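Local coordinates for protein GCN5-related N-acetyltransferase (PDB 4H89) that probably transfers an acyl group, most likely the acetyl group of acetyl-CoA, to an acceptor substrate, as a member of the GNAT superfamily, at residues A17-P20 and A21-P24; V105-A108 and L109-M113; I114-A117 and G118-G121; A137-L140 and W141-L144. All blocks are in the same frame, centred on the assembly; numbering follows the deposited sequence.

Contact 1: residues A17-P20 and A21-P24; sequences ADWP and AILP
Trp19 and Leu23 pack one turn apart at the start of helix 19-32, with Leu23 CB over one face of the indole. With CG set opposite the backbone N (chi1 171°), the Trp19 ring is swung along the helix toward the residues that follow. From CB and CG the side chain leads out to the six-membered ring, and there the contacts begin. Trp19 CE3 lies against Ile22 CB, and Trp19 CZ3 comes to 3.8 Å from Ile22 CG2. Trp19 CZ2 meets Leu23 CD1 at 3.8 Å. Leu23 CB sits over the six-membered ring, 4.3 Å from its centroid and 27° off the normal, a CH-pi contact displaced toward the rim. Leu23 N bonds to Trp19 O at 3.0 Å, a nearly straight bond. Pro24 has no N-H for the next bond, and its CD stands 3.1 Å from Pro20 O, where the helix kinks. Shortening Trp19 to an alanine removes the ring that Leu23 and Ile22 pack against, and a gap would probably open beside them. Trp51 and Arg48 of helix 44-51 also touch the indole, while Ile22 reaches Val64 and Ser75 on strands 61-66 and 72-80.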
loop_
_atom_site.group_PDB
_atom_site.type_symbol
_atom_site.label_atom_id
_atom_site.label_comp_id
_atom_site.label_asym_id
_atom_site.label_seq_id
_atom_site.Cartn_x
_atom_site.Cartn_y
_atom_site.Cartn_z
ATOM N N ALA A 17 -13.385 9.452 -22.548
ATOM C CA ALA A 17 -12.992 9.020 -23.866
ATOM C C ALA A 17 -11.511 8.751 -24.051
ATOM O O ALA A 17 -11.150 8.116 -25.057
ATOM C CB ALA A 17 -13.473 10.032 -24.896
ATOM N N ASP A 18 -10.636 9.213 -23.131
ATOM C CA ASP A 18 -9.197 8.906 -23.224
ATOM C C ASP A 18 -8.861 7.487 -22.786
ATOM O O ASP A 18 -7.772 7.010 -23.062
ATOM C CB ASP A 18 -8.434 9.892 -22.338
ATOM C CG ASP A 18 -8.530 11.313 -22.804
ATOM O OD1 ASP A 18 -8.541 11.577 -24.000
ATOM O OD2 ASP A 18 -8.493 12.206 -21.907
ATOM N N TRP A 19 -9.765 6.814 -22.062
ATOM C CA TRP A 19 -9.413 5.507 -21.471
ATOM C C TRP A 19 -8.931 4.470 -22.506
ATOM O O TRP A 19 -7.947 3.780 -22.248
ATOM C CB TRP A 19 -10.529 4.955 -20.560
ATOM C CG TRP A 19 -10.279 3.560 -20.137
ATOM C CD1 TRP A 19 -10.949 2.440 -20.562
ATOM C CD2 TRP A 19 -9.176 3.074 -19.339
ATOM N NE1 TRP A 19 -10.368 1.333 -20.036
ATOM C CE2 TRP A 19 -9.299 1.694 -19.259
ATOM C CE3 TRP A 19 -8.146 3.694 -18.637
ATOM C CZ2 TRP A 19 -8.405 0.915 -18.564
ATOM C CZ3 TRP A 19 -7.243 2.924 -17.932
ATOM C CH2 TRP A 19 -7.388 1.532 -17.908
ATOM N N PRO A 20 -9.586 4.350 -23.670
ATOM C CA PRO A 20 -9.076 3.390 -24.643
ATOM C C PRO A 20 -7.667 3.590 -25.092
ATOM O O PRO A 20 -7.017 2.627 -25.434
ATOM C CB PRO A 20 -10.084 3.503 -25.812
ATOM C CG PRO A 20 -11.336 3.958 -25.152
ATOM C CD PRO A 20 -10.864 4.921 -24.116
ATOM N N ALA A 21 -7.160 4.824 -25.056
ATOM C CA ALA A 21 -5.773 5.097 -25.397
ATOM C C ALA A 21 -4.840 4.779 -24.257
ATOM O O ALA A 21 -3.671 4.458 -24.468
ATOM C CB ALA A 21 -5.634 6.558 -25.789
ATOM N N ILE A 22 -5.324 4.834 -23.019
ATOM C CA ILE A 22 -4.516 4.543 -21.824
ATOM C C ILE A 22 -4.363 3.054 -21.560
ATOM O O ILE A 22 -3.300 2.572 -21.156
ATOM C CB ILE A 22 -5.137 5.242 -20.579
ATOM C CG1 ILE A 22 -5.184 6.750 -20.805
ATOM C CG2 ILE A 22 -4.343 4.883 -19.306
ATOM C CD1 ILE A 22 -6.045 7.469 -19.804
ATOM N N LEU A 23 -5.423 2.299 -21.796
ATOM C CA LEU A 23 -5.466 0.838 -21.567
ATOM C C LEU A 23 -4.242 0.089 -22.121
ATOM O O LEU A 23 -3.647 -0.687 -21.398
ATOM C CB LEU A 23 -6.803 0.269 -22.089
ATOM C CG LEU A 23 -6.929 -1.255 -22.059
ATOM C CD1 LEU A 23 -6.884 -1.814 -20.655
ATOM C CD2 LEU A 23 -8.243 -1.653 -22.729
ATOM N N PRO A 24 -3.857 0.332 -23.387
ATOM C CA PRO A 24 -2.657 -0.385 -23.855
ATOM C C PRO A 24 -1.403 -0.082 -23.089
ATOM O O PRO A 24 -0.514 -0.941 -23.039
ATOM C CB PRO A 24 -2.549 -0.016 -25.345
ATOM C CG PRO A 24 -3.596 1.002 -25.626
ATOM C CD PRO A 24 -4.513 1.114 -24.450
HETATM O O HOH W 1 -8.828 7.215 -26.272
#

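Contact 2: residues V105-A108 and L109-M113; sequences VGRA and LCQDM
Arg107 O accepts Gln111 N at 2.8 Å, the shortest backbone bond here, with 168° at the hydrogen. The same pair may meet again through its side chains. In one of the two conformers of Arg107, and so with some doubt, a water takes a hydrogen from Arg107 NH1 and gives one to Gln111 OE1, bridging guanidinium and amide. Bends at chi2 and chi3 bring the end of that conformer forward, toward the next turn and Gln111 CB. The amide's other end, NE2, bonds to Asp115 OD1 a turn further on. On the buried side Val105 and Leu109 lie side by side and point the same way, CG1 of Val105 meeting CD1 of Leu109 at 3.9 Å. Leu109 CG, opposite its own carbonyl carbon (chi1 -72°), settles 3.4 Å from Val105 O. Asp112 directs OD2 to a salt bridge with Arg61. Val105 and Leu109 face Ala65 of strand 61-66, and Leu109 and Cys110 touch Phe94 of strand 89-96. Helix 105-119 is the connection of a beta-alpha-beta crossover between parallel strands 89-96 and 124-131, the unit that in the GNAT fold carries the acetyl-CoA-binding motif at the start of this helix.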
loop_
_atom_site.group_PDB
_atom_site.type_symbol
_atom_site.label_atom_id
_atom_site.label_comp_id
_atom_site.label_asym_id
_atom_site.label_seq_id
_atom_site.Cartn_x
_atom_site.Cartn_y
_atom_site.Cartn_z
ATOM N N VAL A 105 7.723 13.332 -21.052
ATOM C CA VAL A 105 6.357 13.131 -20.674
ATOM C C VAL A 105 6.233 12.792 -19.194
ATOM O O VAL A 105 5.342 13.319 -18.506
ATOM C CB VAL A 105 5.654 12.094 -21.576
ATOM C CG1 VAL A 105 4.246 11.805 -21.101
ATOM C CG2 VAL A 105 5.622 12.553 -23.022
ATOM N N GLY A 106 7.085 11.913 -18.700
ATOM C CA GLY A 106 7.114 11.582 -17.284
ATOM C C GLY A 106 7.338 12.804 -16.435
ATOM O O GLY A 106 6.663 12.984 -15.416
ATOM N N ARG A 107 8.299 13.643 -16.828
ATOM C CA ARG A 107 8.568 14.846 -16.068
ATOM C C ARG A 107 7.352 15.761 -16.035
ATOM O O ARG A 107 7.001 16.302 -14.984
ATOM C CB ARG A 107 9.754 15.620 -16.643
ATOM C CG ARG A 107 10.181 16.797 -15.782
ATOM C CD ARG A 107 10.679 18.015 -16.572
ATOM N NE ARG A 107 9.705 18.505 -17.555
ATOM C CZ ARG A 107 8.650 19.296 -17.301
ATOM N NH1 ARG A 107 8.370 19.745 -16.078
ATOM N NH2 ARG A 107 7.867 19.637 -18.295
ATOM N N ALA A 108 6.717 15.960 -17.177
ATOM C CA ALA A 108 5.586 16.827 -17.245
ATOM C C ALA A 108 4.454 16.308 -16.373
ATOM O O ALA A 108 3.799 17.073 -15.649
ATOM C CB ALA A 108 5.134 16.971 -18.675
ATOM N N LEU A 109 4.173 15.016 -16.460
ATOM C CA LEU A 109 3.097 14.435 -15.648
ATOM C C LEU A 109 3.404 14.590 -14.165
ATOM O O LEU A 109 2.493 14.901 -13.387
ATOM C CB LEU A 109 2.895 12.966 -16.021
ATOM C CG LEU A 109 2.260 12.632 -17.348
ATOM C CD1 LEU A 109 2.473 11.149 -17.641
ATOM C CD2 LEU A 109 0.790 12.978 -17.304
ATOM N N CYS A 110 4.631 14.322 -13.758
ATOM C CA CYS A 110 4.940 14.393 -12.337
ATOM C C CYS A 110 4.977 15.826 -11.835
ATOM O O CYS A 110 4.520 16.080 -10.727
ATOM C CB CYS A 110 6.256 13.679 -12.053
ATOM S SG CYS A 110 6.586 13.454 -10.279
ATOM N N GLN A 111 5.524 16.749 -12.604
ATOM C CA GLN A 111 5.487 18.140 -12.177
ATOM C C GLN A 111 4.050 18.628 -12.013
ATOM O O GLN A 111 3.713 19.323 -11.064
ATOM C CB GLN A 111 6.239 19.040 -13.141
ATOM C CG GLN A 111 6.322 20.487 -12.668
ATOM C CD GLN A 111 7.097 20.610 -11.359
ATOM O OE1 GLN A 111 8.213 20.152 -11.289
ATOM N NE2 GLN A 111 6.456 21.093 -10.304
ATOM N N ASP A 112 3.201 18.283 -12.965
ATOM C CA ASP A 112 1.792 18.643 -12.883
ATOM C C ASP A 112 1.160 18.044 -11.613
ATOM O O ASP A 112 0.371 18.696 -10.932
ATOM C CB ASP A 112 1.032 18.190 -14.136
ATOM C CG ASP A 112 -0.439 18.487 -14.027
ATOM O OD1 ASP A 112 -0.858 19.634 -14.330
ATOM O OD2 ASP A 112 -1.141 17.557 -13.605
HETATM N N MSE A 113 1.508 16.805 -11.298
HETATM C CA MSE A 113 1.010 16.149 -10.090
HETATM C C MSE A 113 1.499 16.869 -8.816
HETATM O O MSE A 113 0.699 17.078 -7.882
HETATM C CB MSE A 113 1.441 14.670 -10.132
HETATM C CG MSE A 113 0.979 13.830 -8.947
HETATM SE SE MSE A 113 2.136 13.905 -7.435
HETATM C CE MSE A 113 0.823 13.630 -6.183
HETATM O O HOH W 2 9.786 20.230 -13.654
#

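Contact 3: residues I114-A117 and G118-G121; sequences IDWA and GREG
The indole of Trp116 has Glu120 on one face and Arg119 at its edge. Glu120 CG stands 3.5 Å above the ring plane, toward the rim, and lies 3.8 Å from the centroid of the five-membered ring in a CH-pi contact. Its carboxylate plane is 29° from the ring, and a bend at chi2 turns it there. Arg119 NH1 arrives in the indole plane, 3.8 Å from Trp116 CD1, and the guanidinium stands almost upright to the ring, the planes 82° apart. One guanidinium face is laid on the backbone, with Trp116 CA over its centre. Arg119 gets there with CG held between its backbone N and carbonyl carbon (chi1 68°) and the chain extended from CG to NE, running back over the preceding turn. Below these side chains helix 105-119 ends in a Schellman motif: Gly121, at positive phi, turns the chain out of the last turn, and its N bonds to Gly118 O at 3.1 Å. Any CB at those backbone angles would be jammed against the carbonyl O of Glu120. Glu120 N still bonds to Trp116 O at 2.9 Å. An alanine at Trp116 takes the ring away, and the Glu120 chain and the guanidinium would probably be freer to turn. The indole also meets the ring of Phe122 and touches Arg61 of strand 61-66.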
loop_
_atom_site.group_PDB
_atom_site.type_symbol
_atom_site.label_atom_id
_atom_site.label_comp_id
_atom_site.label_asym_id
_atom_site.label_seq_id
_atom_site.Cartn_x
_atom_site.Cartn_y
_atom_site.Cartn_z
ATOM N N ILE A 114 2.747 17.285 -8.793
ATOM C CA ILE A 114 3.280 18.002 -7.634
ATOM C C ILE A 114 2.548 19.321 -7.479
ATOM O O ILE A 114 2.192 19.701 -6.347
ATOM C CB ILE A 114 4.807 18.272 -7.840
ATOM C CG1 ILE A 114 5.595 16.979 -7.711
ATOM C CG2 ILE A 114 5.335 19.326 -6.852
ATOM C CD1 ILE A 114 7.022 17.019 -8.240
ATOM N N ASP A 115 2.310 20.018 -8.576
ATOM C CA ASP A 115 1.586 21.303 -8.528
ATOM C C ASP A 115 0.160 21.097 -8.013
ATOM O O ASP A 115 -0.338 21.857 -7.140
ATOM C CB ASP A 115 1.562 22.001 -9.880
ATOM C CG ASP A 115 2.947 22.403 -10.393
ATOM O OD1 ASP A 115 3.928 22.325 -9.644
ATOM O OD2 ASP A 115 3.014 22.752 -11.580
ATOM N N TRP A 116 -0.489 20.044 -8.480
ATOM C CA TRP A 116 -1.826 19.703 -8.014
ATOM C C TRP A 116 -1.824 19.412 -6.525
ATOM O O TRP A 116 -2.677 19.907 -5.795
ATOM C CB TRP A 116 -2.348 18.481 -8.809
ATOM C CG TRP A 116 -3.584 17.838 -8.241
ATOM C CD1 TRP A 116 -4.874 18.217 -8.483
ATOM C CD2 TRP A 116 -3.640 16.739 -7.338
ATOM N NE1 TRP A 116 -5.736 17.403 -7.790
ATOM C CE2 TRP A 116 -5.015 16.505 -7.054
ATOM C CE3 TRP A 116 -2.685 15.925 -6.734
ATOM C CZ2 TRP A 116 -5.448 15.448 -6.243
ATOM C CZ3 TRP A 116 -3.105 14.894 -5.872
ATOM C CH2 TRP A 116 -4.477 14.666 -5.647
ATOM N N ALA A 117 -0.894 18.603 -6.065
ATOM C CA ALA A 117 -0.901 18.188 -4.660
ATOM C C ALA A 117 -0.707 19.405 -3.792
ATOM O O ALA A 117 -1.284 19.503 -2.699
ATOM C CB ALA A 117 0.182 17.148 -4.418
ATOM N N GLY A 118 0.146 20.319 -4.224
ATOM C CA GLY A 118 0.376 21.553 -3.492
ATOM C C GLY A 118 -0.886 22.377 -3.376
ATOM O O GLY A 118 -1.266 22.791 -2.267
ATOM N N ARG A 119 -1.553 22.636 -4.500
ATOM C CA ARG A 119 -2.745 23.478 -4.449
ATOM C C ARG A 119 -3.890 22.812 -3.732
ATOM O O ARG A 119 -4.727 23.503 -3.139
ATOM C CB ARG A 119 -3.164 24.035 -5.806
ATOM C CG ARG A 119 -3.674 23.067 -6.785
ATOM C CD ARG A 119 -4.266 23.758 -8.044
ATOM N NE ARG A 119 -4.556 22.721 -9.015
ATOM C CZ ARG A 119 -3.694 22.239 -9.911
ATOM N NH1 ARG A 119 -4.074 21.220 -10.675
ATOM N NH2 ARG A 119 -2.489 22.778 -10.075
ATOM N N GLU A 120 -3.924 21.478 -3.704
ATOM C CA GLU A 120 -4.979 20.759 -3.000
ATOM C C GLU A 120 -4.681 20.602 -1.509
ATOM O O GLU A 120 -5.478 20.044 -0.767
ATOM C CB GLU A 120 -5.172 19.395 -3.616
ATOM C CG GLU A 120 -5.861 19.446 -4.963
ATOM C CD GLU A 120 -7.298 19.906 -4.885
ATOM O OE1 GLU A 120 -7.972 19.641 -3.874
ATOM O OE2 GLU A 120 -7.734 20.514 -5.867
ATOM N N GLY A 121 -3.537 21.104 -1.058
ATOM C CA GLY A 121 -3.308 21.164 0.364
ATOM C C GLY A 121 -2.592 20.003 1.009
ATOM O O GLY A 121 -2.407 19.981 2.222
#

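Contact 4: residues A137-L140 and W141-L144; sequences AVKL and WQSL
Opposite its carbonyl carbon (chi1 -54°), Trp141 CG turns the indole back over Ala137, while Leu140 CG, opposite its backbone N (chi1 171°), leads the leucine to the benzene part of the same ring. Both belong to the last turns of helix 135-143, which packs against helix 105-119 and strand 164-172 in the GNAT fold. Ala137 O lies 3.1 Å above the indole plane, offset toward the rim, and also accepts Trp141 N at 2.8 Å, so one carbonyl serves the backbone and backs the ring. Ala137 CB adds an apolar touch beside it, 4.1 Å from Trp141 CE2. Leu140 CD2 comes to 3.5 Å from Trp141 CZ3, the two side chains crossing at a slant, and Leu140 CD1 runs alongside Leu144 CD1. The indole goes on to Phe127, which it meets edge-to-face, and to Phe94. Outside, a water links Lys139 NZ, at 3.2 Å, to Gln142 OE1. That amide's extended chain lies beside Val138, whose CG1 is 3.9 Å from OE1. At the end of the helix Leu144 N bonds to Trp141 O and more weakly to Leu140 O. The latter oxygen is held more firmly by Ser143 OG, which donates to it at 2.7 Å, in the carbonyl plane and on a lone pair.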
loop_
_atom_site.group_PDB
_atom_site.type_symbol
_atom_site.label_atom_id
_atom_site.label_comp_id
_atom_site.label_asym_id
_atom_site.label_seq_id
_atom_site.Cartn_x
_atom_site.Cartn_y
_atom_site.Cartn_z
ATOM N N ALA A 137 13.199 6.275 -13.852
ATOM C CA ALA A 137 12.176 6.801 -12.962
ATOM C C ALA A 137 12.806 7.320 -11.668
ATOM O O ALA A 137 12.493 8.395 -11.227
ATOM C CB ALA A 137 11.117 5.756 -12.668
ATOM N N VAL A 138 13.659 6.519 -11.043
ATOM C CA VAL A 138 14.289 6.902 -9.806
ATOM C C VAL A 138 14.976 8.242 -9.951
ATOM O O VAL A 138 14.783 9.145 -9.150
ATOM C CB VAL A 138 15.268 5.832 -9.262
ATOM C CG1 VAL A 138 15.914 6.328 -7.991
ATOM C CG2 VAL A 138 14.528 4.526 -8.941
ATOM N N LYS A 139 15.833 8.372 -10.952
ATOM C CA LYS A 139 16.577 9.593 -11.165
ATOM C C LYS A 139 15.663 10.761 -11.506
ATOM O O LYS A 139 15.921 11.884 -11.096
ATOM C CB LYS A 139 17.666 9.378 -12.221
ATOM C CG LYS A 139 18.745 8.432 -11.669
ATOM C CD LYS A 139 19.847 8.239 -12.681
ATOM C CE LYS A 139 20.871 7.214 -12.207
ATOM N NZ LYS A 139 21.422 7.545 -10.855
ATOM N N LEU A 140 14.605 10.511 -12.265
ATOM C CA LEU A 140 13.660 11.561 -12.603
ATOM C C LEU A 140 12.972 12.048 -11.330
ATOM O O LEU A 140 12.917 13.240 -11.076
ATOM C CB LEU A 140 12.610 11.041 -13.609
ATOM C CG LEU A 140 11.414 11.974 -13.889
ATOM C CD1 LEU A 140 11.881 13.283 -14.469
ATOM C CD2 LEU A 140 10.394 11.308 -14.803
ATOM N N TRP A 141 12.527 11.121 -10.492
ATOM C CA TRP A 141 11.858 11.521 -9.264
ATOM C C TRP A 141 12.832 12.281 -8.350
ATOM O O TRP A 141 12.449 13.283 -7.744
ATOM C CB TRP A 141 11.273 10.342 -8.518
ATOM C CG TRP A 141 10.374 9.433 -9.227
ATOM C CD1 TRP A 141 10.215 8.061 -8.957
ATOM C CD2 TRP A 141 9.529 9.719 -10.283
ATOM N NE1 TRP A 141 9.320 7.527 -9.768
ATOM C CE2 TRP A 141 8.848 8.512 -10.593
ATOM C CE3 TRP A 141 9.226 10.853 -10.998
ATOM C CZ2 TRP A 141 7.941 8.409 -11.624
ATOM C CZ3 TRP A 141 8.344 10.755 -12.039
ATOM C CH2 TRP A 141 7.682 9.549 -12.341
ATOM N N GLN A 142 14.072 11.819 -8.237
ATOM C CA GLN A 142 15.085 12.566 -7.475
ATOM C C GLN A 142 15.245 13.983 -8.017
ATOM O O GLN A 142 15.389 14.937 -7.234
ATOM C CB GLN A 142 16.420 11.811 -7.460
ATOM C CG GLN A 142 16.353 10.569 -6.588
ATOM C CD GLN A 142 17.581 9.709 -6.679
ATOM O OE1 GLN A 142 18.148 9.530 -7.767
ATOM N NE2 GLN A 142 17.958 9.111 -5.574
ATOM N N SER A 143 15.260 14.132 -9.340
ATOM C CA SER A 143 15.413 15.457 -9.949
ATOM C C SER A 143 14.241 16.389 -9.643
ATOM O O SER A 143 14.383 17.608 -9.744
ATOM C CB SER A 143 15.619 15.358 -11.464
ATOM O OG SER A 143 14.406 15.160 -12.175
ATOM N N LEU A 144 13.115 15.801 -9.232
ATOM C CA LEU A 144 11.906 16.531 -8.887
ATOM C C LEU A 144 11.708 16.603 -7.400
ATOM O O LEU A 144 10.625 16.948 -6.947
ATOM C CB LEU A 144 10.697 15.908 -9.561
ATOM C CG LEU A 144 10.695 16.086 -11.080
ATOM C CD1 LEU A 144 9.593 15.221 -11.671
ATOM C CD2 LEU A 144 10.579 17.542 -11.478
HETATM O O HOH W 3 19.577 7.182 -8.210
#

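Along the chain the contacts follow one another in order, 1 to 4, all on helices that pack against one mixed sheet. Contacts 2 and 3 divide helix 105-119 between them, their centres 13 Å apart, and contact 4 closes helix 135-143. Contact 4 touches both: Cys110 CB meets Trp141 CZ3 at 3.6 Å, Arg107 N approaches Leu140 CD2, and Ile114 CD1 packs near Leu144 O. The two helices thus pack against each other beside the crossover strands. Contact 1, on helix 19-32, stands apart, about 18 Å between centres from contact 2 and 26 Å from contact 4, which lies on the opposite side of the chain's centre.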